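Local coordinates for sensor protein QseC (Escherichia coli, PDB 3JZ3) that acts as the sensor histidine kinase of a two-component system, phosphorylating itself on histidine from ATP, and activates the flagella regulon, at residues Leu116-Leu121 with His194-Glu199; Asn124-Ala129 with Val139-Asn144; His91-Gln94 with Asp99-Leu102; Glu79-Ser84 with Leu120-Leu125. All coordinates share one frame; numbering follows the deposited sequence.

Interaction 1: residues Leu116-Leu121 with His194-Glu199; sequences LLLSLL and HGMNVE
Where helix 186-193 ends and the chain turns into the edge strand 197-202, H194 and M196 (selenomethionine) pack against L117 and L118 near the start of helix 115-131. L118 does most of the touching. Its CD2 methyl sits over the middle of the imidazole, 3.5 Å from the centroid of the H194 ring and only 5° off the ring normal, a well-formed CH-pi contact. The branch carbon follows it onto the same face, with L118 CG 3.5 Å from H194 NE2. L117 meets the ring differently: its CB lies near the ring plane, at the edge, 4.1 Å from H194 CE1. A histidine suits this place because its flat face accepts a methyl while its two nitrogens serve the backbone. ND1 is hydrogen-bonded to the carbonyl of I190, and NE2 to the amide N of Q114, just ahead of helix 115-131; this pattern is consistent with a neutral ring carrying its proton on ND1, and it fixes the ring's rotation. The turn is a Schellman motif, with G195 as its C-prime residue: M196 N bonds to A191 O and G195 N to K192 O. The positive phi of G195 (70°) is one that glycine adopts easily. Beyond the turn, M196 stretches out its side chain, with chi2 and chi3 both extended, until its CE stands 4.2 Å from L118 CD2, in the buried layer between the helices of this ATP-binding domain and its sheet. L117 also packs on V55 of helix 42-61 and on L54 of the second subunit.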
loop_
_atom_site.group_PDB
_atom_site.type_symbol
_atom_site.label_atom_id
_atom_site.label_comp_id
_atom_site.label_asym_id
_atom_site.label_seq_id
_atom_site.Cartn_x
_atom_site.Cartn_y
_atom_site.Cartn_z
ATOM N N LEU B 116 0.149 -4.391 -8.685
ATOM C CA LEU B 116 -0.394 -3.810 -7.458
ATOM C C LEU B 116 -1.886 -3.544 -7.568
ATOM O O LEU B 116 -2.639 -3.813 -6.628
ATOM C CB LEU B 116 0.349 -2.527 -7.095
ATOM C CG LEU B 116 1.567 -2.633 -6.170
ATOM C CD1 LEU B 116 2.600 -3.677 -6.609
ATOM C CD2 LEU B 116 2.207 -1.270 -6.063
ATOM N N LEU B 117 -2.310 -3.027 -8.717
ATOM C CA LEU B 117 -3.722 -2.790 -8.971
ATOM C C LEU B 117 -4.520 -4.089 -8.987
ATOM O O LEU B 117 -5.609 -4.153 -8.413
ATOM C CB LEU B 117 -3.926 -2.002 -10.268
ATOM C CG LEU B 117 -3.419 -0.550 -10.304
ATOM C CD1 LEU B 117 -3.847 0.128 -11.591
ATOM C CD2 LEU B 117 -3.874 0.271 -9.095
ATOM N N LEU B 118 -3.980 -5.131 -9.616
ATOM C CA LEU B 118 -4.684 -6.419 -9.661
ATOM C C LEU B 118 -4.743 -7.064 -8.284
ATOM O O LEU B 118 -5.718 -7.739 -7.945
ATOM C CB LEU B 118 -4.061 -7.377 -10.676
ATOM C CG LEU B 118 -4.399 -7.103 -12.142
ATOM C CD1 LEU B 118 -3.849 -8.217 -13.018
ATOM C CD2 LEU B 118 -5.908 -6.937 -12.356
ATOM N N SER B 119 -3.695 -6.834 -7.502
ATOM C CA SER B 119 -3.626 -7.305 -6.130
ATOM C C SER B 119 -4.700 -6.623 -5.280
ATOM O O SER B 119 -5.355 -7.273 -4.468
ATOM C CB SER B 119 -2.227 -7.058 -5.561
ATOM O OG SER B 119 -2.168 -7.398 -4.191
ATOM N N LEU B 120 -4.881 -5.318 -5.490
ATOM C CA LEU B 120 -5.921 -4.539 -4.808
ATOM C C LEU B 120 -7.322 -5.019 -5.158
ATOM O O LEU B 120 -8.157 -5.188 -4.275
ATOM C CB LEU B 120 -5.803 -3.050 -5.152
ATOM C CG LEU B 120 -4.796 -2.190 -4.391
ATOM C CD1 LEU B 120 -4.752 -0.799 -5.001
ATOM C CD2 LEU B 120 -5.144 -2.118 -2.907
ATOM N N LEU B 121 -7.573 -5.212 -6.452
ATOM C CA LEU B 121 -8.843 -5.749 -6.936
ATOM C C LEU B 121 -9.185 -7.057 -6.226
ATOM O O LEU B 121 -10.253 -7.179 -5.620
ATOM C CB LEU B 121 -8.786 -5.974 -8.451
ATOM C CG LEU B 121 -10.075 -6.365 -9.182
ATOM C CD1 LEU B 121 -9.935 -6.113 -10.670
ATOM C CD2 LEU B 121 -10.464 -7.819 -8.927
ATOM N N HIS B 194 -8.140 -3.057 -17.111
ATOM C CA HIS B 194 -7.458 -4.274 -17.558
ATOM C C HIS B 194 -8.215 -5.036 -18.648
ATOM O O HIS B 194 -7.835 -6.153 -19.009
ATOM C CB HIS B 194 -7.223 -5.202 -16.366
ATOM C CG HIS B 194 -6.173 -4.714 -15.423
ATOM N ND1 HIS B 194 -6.435 -3.800 -14.426
ATOM C CD2 HIS B 194 -4.857 -5.011 -15.326
ATOM C CE1 HIS B 194 -5.325 -3.555 -13.755
ATOM N NE2 HIS B 194 -4.352 -4.277 -14.282
ATOM N N GLY B 195 -9.286 -4.437 -19.165
ATOM C CA GLY B 195 -10.124 -5.089 -20.173
ATOM C C GLY B 195 -10.910 -6.257 -19.604
ATOM O O GLY B 195 -11.179 -7.234 -20.305
HETATM N N MSE B 196 -11.277 -6.150 -18.330
HETATM C CA MSE B 196 -11.996 -7.206 -17.633
HETATM C C MSE B 196 -13.391 -6.730 -17.270
HETATM O O MSE B 196 -13.629 -5.532 -17.118
HETATM C CB MSE B 196 -11.253 -7.628 -16.359
HETATM C CG MSE B 196 -9.878 -8.239 -16.587
HETATM SE SE MSE B 196 -8.917 -8.563 -14.907
HETATM C CE MSE B 196 -7.250 -9.267 -15.646
ATOM N N ASN B 197 -14.307 -7.680 -17.134
ATOM C CA ASN B 197 -15.667 -7.409 -16.696
ATOM C C ASN B 197 -15.844 -7.991 -15.306
ATOM O O ASN B 197 -15.280 -9.038 -14.991
ATOM C CB ASN B 197 -16.661 -8.054 -17.672
ATOM C CG ASN B 197 -18.112 -7.684 -17.385
ATOM O OD1 ASN B 197 -18.664 -8.021 -16.337
ATOM N ND2 ASN B 197 -18.743 -7.009 -18.337
ATOM N N VAL B 198 -16.620 -7.312 -14.474
ATOM C CA VAL B 198 -16.988 -7.861 -13.175
ATOM C C VAL B 198 -18.506 -7.964 -13.031
ATOM O O VAL B 198 -19.231 -6.996 -13.256
ATOM C CB VAL B 198 -16.336 -7.088 -11.991
ATOM C CG1 VAL B 198 -16.694 -5.600 -12.022
ATOM C CG2 VAL B 198 -16.703 -7.734 -10.648
ATOM N N GLU B 199 -18.969 -9.159 -12.679
ATOM C CA GLU B 199 -20.388 -9.428 -12.481
ATOM C C GLU B 199 -20.637 -9.878 -11.051
ATOM O O GLU B 199 -20.001 -10.814 -10.567
ATOM C CB GLU B 199 -20.875 -10.497 -13.463
ATOM C CG GLU B 199 -21.013 -10.007 -14.899
ATOM C CD GLU B 199 -20.619 -11.058 -15.933
ATOM O OE1 GLU B 199 -20.538 -12.258 -15.581
ATOM O OE2 GLU B 199 -20.381 -10.678 -17.102
#

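Interaction 2: residues Asn124-Ala129 with Val139-Asn144; sequences NLLDNA and VDVTLN
L126 and A129, one helical turn apart, face V141 and V139, alternate residues of a strand, and the four make a small apolar helix-on-sheet contact. The closer join is methyl to methyl: L126 CD2 lies 3.6 Å from V141 CG2, the two side chains crossing at about a right angle. The L126 side chain does not set out straight at the strand; chi1 of -94°, well off the staggered value, together with an extended chi2, swings its end over. At the second join the helix comes nearer, consistent with the small side chain of A129: its CA is 6.6 Å from the CA of V139, and its CB is 3.9 Å from V139 CG1. The other branch of that valine, CG2, rests 3.8 Å from the A129 O atom, which also accepts a hydrogen bond from S133 OG. Beta-branched valine suits an extended strand whose methyls pack against the helix.

Elsewhere D140, D127 and N128 are only partly buried. D140, between the two valines, directs its CB away from the helix and makes a salt bridge with R101 on the adjacent strand; D127 and N128 take no part. The helical sequence NLLDNA matches the N box of histidine-kinase ATP-binding domains, and L126 and A129 are its residues that pack on the strand. Within the fold, helix 115-131 lies over the sheet between helices 78-95 and 186-193: L126 touches S85 of the former, L125 touches V187 of the latter, and A129 meets V150 on strand 147-151.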
loop_
_atom_site.group_PDB
_atom_site.type_symbol
_atom_site.label_atom_id
_atom_site.label_comp_id
_atom_site.label_asym_id
_atom_site.label_seq_id
_atom_site.Cartn_x
_atom_site.Cartn_y
_atom_site.Cartn_z
ATOM N N ASN B 124 -9.804 -6.767 -2.332
ATOM C CA ASN B 124 -11.102 -6.178 -2.016
ATOM C C ASN B 124 -12.238 -7.194 -2.062
ATOM O O ASN B 124 -13.083 -7.230 -1.166
ATOM C CB ASN B 124 -11.410 -5.011 -2.951
ATOM C CG ASN B 124 -10.854 -3.705 -2.442
ATOM O OD1 ASN B 124 -11.423 -3.085 -1.546
ATOM N ND2 ASN B 124 -9.736 -3.275 -3.010
ATOM N N LEU B 125 -12.245 -8.016 -3.109
ATOM C CA LEU B 125 -13.244 -9.070 -3.259
ATOM C C LEU B 125 -13.116 -10.107 -2.150
ATOM O O LEU B 125 -14.118 -10.651 -1.679
ATOM C CB LEU B 125 -13.110 -9.751 -4.622
ATOM C CG LEU B 125 -13.374 -8.948 -5.895
ATOM C CD1 LEU B 125 -13.062 -9.818 -7.099
ATOM C CD2 LEU B 125 -14.807 -8.432 -5.956
ATOM N N LEU B 126 -11.875 -10.368 -1.745
ATOM C CA LEU B 126 -11.572 -11.335 -0.699
ATOM C C LEU B 126 -11.971 -10.846 0.682
ATOM O O LEU B 126 -12.619 -11.573 1.428
ATOM C CB LEU B 126 -10.088 -11.699 -0.710
ATOM C CG LEU B 126 -9.696 -12.940 -1.500
ATOM C CD1 LEU B 126 -8.194 -13.102 -1.471
ATOM C CD2 LEU B 126 -10.372 -14.166 -0.916
ATOM N N ASP B 127 -11.568 -9.621 1.018
ATOM C CA ASP B 127 -11.942 -8.992 2.286
ATOM C C ASP B 127 -13.456 -8.880 2.426
ATOM O O ASP B 127 -13.998 -9.122 3.503
ATOM C CB ASP B 127 -11.300 -7.608 2.421
ATOM C CG ASP B 127 -9.787 -7.671 2.571
ATOM O OD1 ASP B 127 -9.239 -8.773 2.791
ATOM O OD2 ASP B 127 -9.142 -6.607 2.468
ATOM N N ASN B 128 -14.123 -8.517 1.331
ATOM C CA ASN B 128 -15.579 -8.455 1.282
ATOM C C ASN B 128 -16.232 -9.820 1.521
ATOM O O ASN B 128 -17.239 -9.915 2.231
ATOM C CB ASN B 128 -16.044 -7.859 -0.050
ATOM C CG ASN B 128 -17.561 -7.815 -0.180
ATOM O OD1 ASN B 128 -18.268 -7.444 0.759
ATOM N ND2 ASN B 128 -18.067 -8.190 -1.351
ATOM N N ALA B 129 -15.654 -10.869 0.935
ATOM C CA ALA B 129 -16.191 -12.224 1.074
ATOM C C ALA B 129 -15.985 -12.793 2.478
ATOM O O ALA B 129 -16.846 -13.507 2.988
ATOM C CB ALA B 129 -15.596 -13.150 0.028
ATOM N N VAL B 139 -15.225 -19.684 2.204
ATOM C CA VAL B 139 -15.048 -18.775 1.071
ATOM C C VAL B 139 -14.375 -19.525 -0.078
ATOM O O VAL B 139 -13.299 -20.097 0.093
ATOM C CB VAL B 139 -14.212 -17.528 1.451
ATOM C CG1 VAL B 139 -13.956 -16.650 0.227
ATOM C CG2 VAL B 139 -14.911 -16.728 2.547
ATOM N N ASP B 140 -15.019 -19.518 -1.243
ATOM C CA ASP B 140 -14.504 -20.200 -2.428
ATOM C C ASP B 140 -13.857 -19.239 -3.416
ATOM O O ASP B 140 -14.526 -18.356 -3.961
ATOM C CB ASP B 140 -15.622 -20.979 -3.131
ATOM C CG ASP B 140 -16.073 -22.187 -2.344
ATOM O OD1 ASP B 140 -15.228 -23.063 -2.069
ATOM O OD2 ASP B 140 -17.277 -22.266 -2.008
ATOM N N VAL B 141 -12.559 -19.425 -3.644
ATOM C CA VAL B 141 -11.830 -18.687 -4.675
ATOM C C VAL B 141 -11.448 -19.660 -5.787
ATOM O O VAL B 141 -10.747 -20.643 -5.543
ATOM C CB VAL B 141 -10.564 -17.988 -4.118
ATOM C CG1 VAL B 141 -9.912 -17.118 -5.189
ATOM C CG2 VAL B 141 -10.907 -17.145 -2.898
ATOM N N THR B 142 -11.911 -19.378 -7.001
ATOM C CA THR B 142 -11.740 -20.291 -8.126
ATOM C C THR B 142 -11.131 -19.581 -9.329
ATOM O O THR B 142 -11.612 -18.533 -9.745
ATOM C CB THR B 142 -13.092 -20.925 -8.541
ATOM O OG1 THR B 142 -13.670 -21.603 -7.420
ATOM C CG2 THR B 142 -12.911 -21.925 -9.683
ATOM N N LEU B 143 -10.069 -20.158 -9.880
ATOM C CA LEU B 143 -9.488 -19.650 -11.112
ATOM C C LEU B 143 -9.851 -20.559 -12.282
ATOM O O LEU B 143 -9.520 -21.749 -12.280
ATOM C CB LEU B 143 -7.968 -19.523 -10.989
ATOM C CG LEU B 143 -7.190 -19.116 -12.244
ATOM C CD1 LEU B 143 -7.589 -17.724 -12.743
ATOM C CD2 LEU B 143 -5.691 -19.193 -11.979
ATOM N N ASN B 144 -10.539 -19.984 -13.265
ATOM C CA ASN B 144 -10.876 -20.670 -14.507
ATOM C C ASN B 144 -10.090 -20.062 -15.673
ATOM O O ASN B 144 -9.380 -19.069 -15.490
ATOM C CB ASN B 144 -12.384 -20.600 -14.754
ATOM C CG ASN B 144 -13.181 -21.269 -13.654
ATOM O OD1 ASN B 144 -12.982 -22.449 -13.366
ATOM N ND2 ASN B 144 -14.082 -20.520 -13.025
#

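Interaction 3: residues His91-Gln94 with Asp99-Leu102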
loop_
_atom_site.group_PDB
_atom_site.type_symbol
_atom_site.label_atom_id
_atom_site.label_comp_id
_atom_site.label_asym_id
_atom_site.label_seq_id
_atom_site.Cartn_x
_atom_site.Cartn_y
_atom_site.Cartn_z
ATOM N N HIS B 91 -4.560 -17.221 7.465
ATOM C CA HIS B 91 -4.402 -17.452 8.901
ATOM C C HIS B 91 -5.344 -16.585 9.730
ATOM O O HIS B 91 -5.970 -17.068 10.677
ATOM C CB HIS B 91 -2.948 -17.235 9.330
ATOM C CG HIS B 91 -2.710 -17.447 10.793
ATOM N ND1 HIS B 91 -2.574 -18.700 11.352
ATOM C CD2 HIS B 91 -2.583 -16.564 11.812
ATOM C CE1 HIS B 91 -2.376 -18.581 12.653
ATOM N NE2 HIS B 91 -2.377 -17.294 12.958
ATOM N N THR B 92 -5.440 -15.310 9.365
ATOM C CA THR B 92 -6.321 -14.362 10.039
ATOM C C THR B 92 -7.785 -14.801 9.942
ATOM O O THR B 92 -8.495 -14.832 10.951
ATOM C CB THR B 92 -6.127 -12.933 9.484
ATOM O OG1 THR B 92 -4.791 -12.498 9.765
ATOM C CG2 THR B 92 -7.102 -11.963 10.116
ATOM N N ALA B 93 -8.220 -15.156 8.733
ATOM C CA ALA B 93 -9.567 -15.679 8.511
ATOM C C ALA B 93 -9.805 -16.985 9.276
ATOM O O ALA B 93 -10.916 -17.242 9.736
ATOM C CB ALA B 93 -9.829 -15.868 7.024
ATOM N N GLN B 94 -8.756 -17.794 9.411
ATOM C CA GLN B 94 -8.808 -19.038 10.182
ATOM C C GLN B 94 -9.148 -18.758 11.647
ATOM O O GLN B 94 -10.039 -19.391 12.219
ATOM C CB GLN B 94 -7.471 -19.780 10.090
ATOM C CG GLN B 94 -7.519 -21.246 10.502
ATOM C CD GLN B 94 -7.685 -22.189 9.322
ATOM O OE1 GLN B 94 -8.383 -21.886 8.350
ATOM N NE2 GLN B 94 -7.040 -23.347 9.404
ATOM N N ASP B 99 -12.978 -20.396 6.675
ATOM C CA ASP B 99 -12.070 -21.158 5.823
ATOM C C ASP B 99 -12.031 -20.599 4.406
ATOM O O ASP B 99 -13.072 -20.272 3.833
ATOM C CB ASP B 99 -12.469 -22.634 5.798
ATOM C CG ASP B 99 -11.946 -23.400 6.997
ATOM O OD1 ASP B 99 -11.581 -22.770 8.015
ATOM O OD2 ASP B 99 -11.899 -24.647 6.918
ATOM N N VAL B 100 -10.825 -20.488 3.854
ATOM C CA VAL B 100 -10.644 -20.009 2.481
ATOM C C VAL B 100 -10.125 -21.140 1.592
ATOM O O VAL B 100 -9.036 -21.675 1.810
ATOM C CB VAL B 100 -9.706 -18.776 2.404
ATOM C CG1 VAL B 100 -9.613 -18.261 0.972
ATOM C CG2 VAL B 100 -10.195 -17.666 3.326
ATOM N N ARG B 101 -10.927 -21.500 0.597
ATOM C CA ARG B 101 -10.605 -22.591 -0.308
ATOM C C ARG B 101 -10.218 -22.034 -1.664
ATOM O O ARG B 101 -11.003 -21.325 -2.298
ATOM C CB ARG B 101 -11.802 -23.537 -0.443
ATOM C CG ARG B 101 -11.654 -24.617 -1.515
ATOM C CD ARG B 101 -12.962 -25.382 -1.721
ATOM N NE ARG B 101 -13.352 -26.113 -0.516
ATOM C CZ ARG B 101 -14.602 -26.248 -0.079
ATOM N NH1 ARG B 101 -15.615 -25.698 -0.739
ATOM N NH2 ARG B 101 -14.836 -26.930 1.034
ATOM N N LEU B 102 -9.005 -22.360 -2.100
ATOM C CA LEU B 102 -8.534 -21.983 -3.429
ATOM C C LEU B 102 -8.552 -23.173 -4.388
ATOM O O LEU B 102 -7.854 -24.165 -4.180
ATOM C CB LEU B 102 -7.136 -21.365 -3.361
ATOM C CG LEU B 102 -6.509 -20.946 -4.695
ATOM C CD1 LEU B 102 -7.232 -19.751 -5.306
ATOM C CD2 LEU B 102 -5.031 -20.647 -4.519
#
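A93 and V100 supply the apolar part of this contact, at the point where helix 78-95 ends and, after four residues intervening between Q94 and D99, strand 99-104 begins. The methyl of A93 points at the strand, and its CB lies 4.1 Å from V100 CG2. That branch of the valine is the one lying anti to its own carbonyl carbon, while CG1 lies anti to the backbone N. A small alanine is apt so near the turn, where helix and strand are still close together: the CA atoms of Q94 and D99 are 5.8 Å apart. V100 also packs on V86 and I89 of the same helix, and A93 on I98 in the connection, so this buried pair extends a row of aliphatic contacts along the helix.

The polar part lies at the exposed rim. Q94 bends at chi2 (96°), which brings its amide round to the carboxylate of D99, the two flat groups being 22° from parallel. The nearest modelled atoms, Q94 OE1 and D99 OD1, are 3.3 Å apart, but the amide has probably been built turned over.

Backbone bonding belongs to the strand's other neighbour: D99 and R101 pair with V139 and V141 of the parallel strand 138-143. Chemically, the buried side of the join is apolar packing, so burial of aliphatic surface probably helps hold helix and strand together. At the rim, an amide turned back would present its NH2 to D99, making a hydrogen bond possible but not established, in a place where water can compete.

Interaction 4: residues Glu79-Ser84 with Leu120-Leu125; sequences EDLLQS and LLVRNL
This is helix-to-helix packing between two neighbours on one face of the sheet, with V122 of helix 115-131 fitted against L81 and L82 of helix 78-95. The valine directs its CB at the other helix and uses both branches. V122 CG1 lies 3.7 Å from L82 CD2, and V122 CG2 is almost equally near that same methyl, so L82 CD2 spans the fork of the valine. The second branch also meets L81, at 3.9 Å between V122 CG2 and L81 CD2. The two leucines reach it by different routes: L81 places CG anti to its backbone N (chi1 180°), whereas L82 turns CG beside the N (chi1 -67°), and the methyl ends of these successive residues converge. Short, branched V122 suits the closest approach, 7.2 Å between its CA and that of L82, while the longer leucines bring their CD2 methyls to it.

On the far side of its helix, N124 donates through ND2 to the L120 O atom (2.8 Å), from above the carbonyl plane; the backbone N of N124 reaches that oxygen from the opposite face. ND2 is also hydrogen-bonded to T52 OG1, which turns this side toward helix 42-61, where L120 touches V55. On the sheet, F148 of strand 147-151 is touched by both L82 and V122, and helix 186-193 flanks helix 115-131 through L121, which meets I190 and A191.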
loop_
_atom_site.group_PDB
_atom_site.type_symbol
_atom_site.label_atom_id
_atom_site.label_comp_id
_atom_site.label_asym_id
_atom_site.label_seq_id
_atom_site.Cartn_x
_atom_site.Cartn_y
_atom_site.Cartn_z
ATOM N N GLU B 79 -2.449 -17.474 -11.134
ATOM C CA GLU B 79 -2.309 -18.459 -10.051
ATOM C C GLU B 79 -1.625 -17.829 -8.840
ATOM O O GLU B 79 -2.162 -17.849 -7.729
ATOM C CB GLU B 79 -1.500 -19.681 -10.506
ATOM C CG GLU B 79 -2.302 -20.749 -11.222
ATOM C CD GLU B 79 -1.446 -21.935 -11.658
ATOM O OE1 GLU B 79 -0.670 -21.804 -12.638
ATOM O OE2 GLU B 79 -1.559 -23.006 -11.021
ATOM N N ASP B 80 -0.444 -17.266 -9.086
ATOM C CA ASP B 80 0.395 -16.664 -8.056
ATOM C C ASP B 80 -0.305 -15.508 -7.344
ATOM O O ASP B 80 -0.262 -15.420 -6.124
ATOM C CB ASP B 80 1.717 -16.189 -8.666
ATOM C CG ASP B 80 2.458 -17.298 -9.412
ATOM O OD1 ASP B 80 1.904 -18.411 -9.574
ATOM O OD2 ASP B 80 3.604 -17.050 -9.843
ATOM N N LEU B 81 -0.953 -14.642 -8.119
ATOM C CA LEU B 81 -1.709 -13.506 -7.597
ATOM C C LEU B 81 -2.832 -13.940 -6.650
ATOM O O LEU B 81 -3.001 -13.365 -5.573
ATOM C CB LEU B 81 -2.287 -12.692 -8.756
ATOM C CG LEU B 81 -3.127 -11.447 -8.456
ATOM C CD1 LEU B 81 -2.233 -10.275 -8.128
ATOM C CD2 LEU B 81 -4.023 -11.115 -9.641
ATOM N N LEU B 82 -3.597 -14.950 -7.057
ATOM C CA LEU B 82 -4.697 -15.440 -6.239
ATOM C C LEU B 82 -4.189 -16.180 -5.011
ATOM O O LEU B 82 -4.656 -15.932 -3.898
ATOM C CB LEU B 82 -5.643 -16.325 -7.051
ATOM C CG LEU B 82 -6.472 -15.674 -8.161
ATOM C CD1 LEU B 82 -7.468 -16.678 -8.694
ATOM C CD2 LEU B 82 -7.195 -14.428 -7.678
ATOM N N GLN B 83 -3.227 -17.074 -5.215
ATOM C CA GLN B 83 -2.634 -17.823 -4.114
ATOM C C GLN B 83 -2.006 -16.886 -3.080
ATOM O O GLN B 83 -2.246 -17.027 -1.881
ATOM C CB GLN B 83 -1.622 -18.848 -4.629
ATOM C CG GLN B 83 -0.612 -19.283 -3.579
ATOM C CD GLN B 83 -0.172 -20.719 -3.726
ATOM O OE1 GLN B 83 -0.412 -21.365 -4.752
ATOM N NE2 GLN B 83 0.482 -21.233 -2.693
ATOM N N SER B 84 -1.221 -15.927 -3.563
ATOM C CA SER B 84 -0.592 -14.917 -2.722
ATOM C C SER B 84 -1.616 -14.095 -1.934
ATOM O O SER B 84 -1.420 -13.832 -0.746
ATOM C CB SER B 84 0.291 -14.002 -3.573
ATOM O OG SER B 84 0.617 -12.813 -2.881
ATOM N N LEU B 120 -4.881 -5.318 -5.490
ATOM C CA LEU B 120 -5.921 -4.539 -4.808
ATOM C C LEU B 120 -7.322 -5.019 -5.158
ATOM O O LEU B 120 -8.157 -5.188 -4.275
ATOM C CB LEU B 120 -5.803 -3.050 -5.152
ATOM C CG LEU B 120 -4.796 -2.190 -4.391
ATOM C CD1 LEU B 120 -4.752 -0.799 -5.001
ATOM C CD2 LEU B 120 -5.144 -2.118 -2.907
ATOM N N LEU B 121 -7.573 -5.212 -6.452
ATOM C CA LEU B 121 -8.843 -5.749 -6.936
ATOM C C LEU B 121 -9.185 -7.057 -6.226
ATOM O O LEU B 121 -10.253 -7.179 -5.620
ATOM C CB LEU B 121 -8.786 -5.974 -8.451
ATOM C CG LEU B 121 -10.075 -6.365 -9.182
ATOM C CD1 LEU B 121 -9.935 -6.113 -10.670
ATOM C CD2 LEU B 121 -10.464 -7.819 -8.927
ATOM N N VAL B 122 -8.270 -8.022 -6.295
ATOM C CA VAL B 122 -8.511 -9.356 -5.747
ATOM C C VAL B 122 -8.747 -9.288 -4.242
ATOM O O VAL B 122 -9.660 -9.925 -3.716
ATOM C CB VAL B 122 -7.351 -10.340 -6.079
ATOM C CG1 VAL B 122 -7.524 -11.646 -5.328
ATOM C CG2 VAL B 122 -7.287 -10.603 -7.579
ATOM N N ARG B 123 -7.929 -8.488 -3.567
ATOM C CA ARG B 123 -7.975 -8.374 -2.118
ATOM C C ARG B 123 -9.273 -7.739 -1.596
ATOM O O ARG B 123 -9.779 -8.133 -0.548
ATOM C CB ARG B 123 -6.750 -7.616 -1.618
ATOM C CG ARG B 123 -6.538 -7.709 -0.129
ATOM C CD ARG B 123 -6.051 -9.077 0.309
ATOM N NE ARG B 123 -5.916 -9.133 1.762
ATOM C CZ ARG B 123 -4.865 -8.684 2.445
ATOM N NH1 ARG B 123 -3.833 -8.134 1.820
ATOM N NH2 ARG B 123 -4.849 -8.785 3.765
ATOM N N ASN B 124 -9.804 -6.767 -2.332
ATOM C CA ASN B 124 -11.102 -6.178 -2.016
ATOM C C ASN B 124 -12.238 -7.194 -2.062
ATOM O O ASN B 124 -13.083 -7.230 -1.166
ATOM C CB ASN B 124 -11.410 -5.011 -2.951
ATOM C CG ASN B 124 -10.854 -3.705 -2.442
ATOM O OD1 ASN B 124 -11.423 -3.085 -1.546
ATOM N ND2 ASN B 124 -9.736 -3.275 -3.010
ATOM N N LEU B 125 -12.245 -8.016 -3.109
ATOM C CA LEU B 125 -13.244 -9.070 -3.259
ATOM C C LEU B 125 -13.116 -10.107 -2.150
ATOM O O LEU B 125 -14.118 -10.651 -1.679
ATOM C CB LEU B 125 -13.110 -9.751 -4.622
ATOM C CG LEU B 125 -13.374 -8.948 -5.895
ATOM C CD1 LEU B 125 -13.062 -9.818 -7.099
ATOM C CD2 LEU B 125 -14.807 -8.432 -5.956
#

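In the fold
From the N terminus, helix 78-95 opens interaction 4 at 79-84. Interaction 3 then closes a short loop between the end of that helix and edge strand 99-104, nested inside the larger loop that interaction 4 closes on helix 115-131. That helix is the hub: interaction 1 starts on 116-121, overlapping the closing segment of interaction 4, and interaction 2 starts on 124-129. Interaction 2 closes at strand 138-143 and lies within the long loop that interaction 1 completes at 194-199. Strands 99-104 and 138-143 pair side by side, joining interactions 3 and 2, while 197-202 is the sheet's other edge. Interactions 1, 2 and 3 tie helices to the sheet or its edges; interaction 4 joins two helices lying on it.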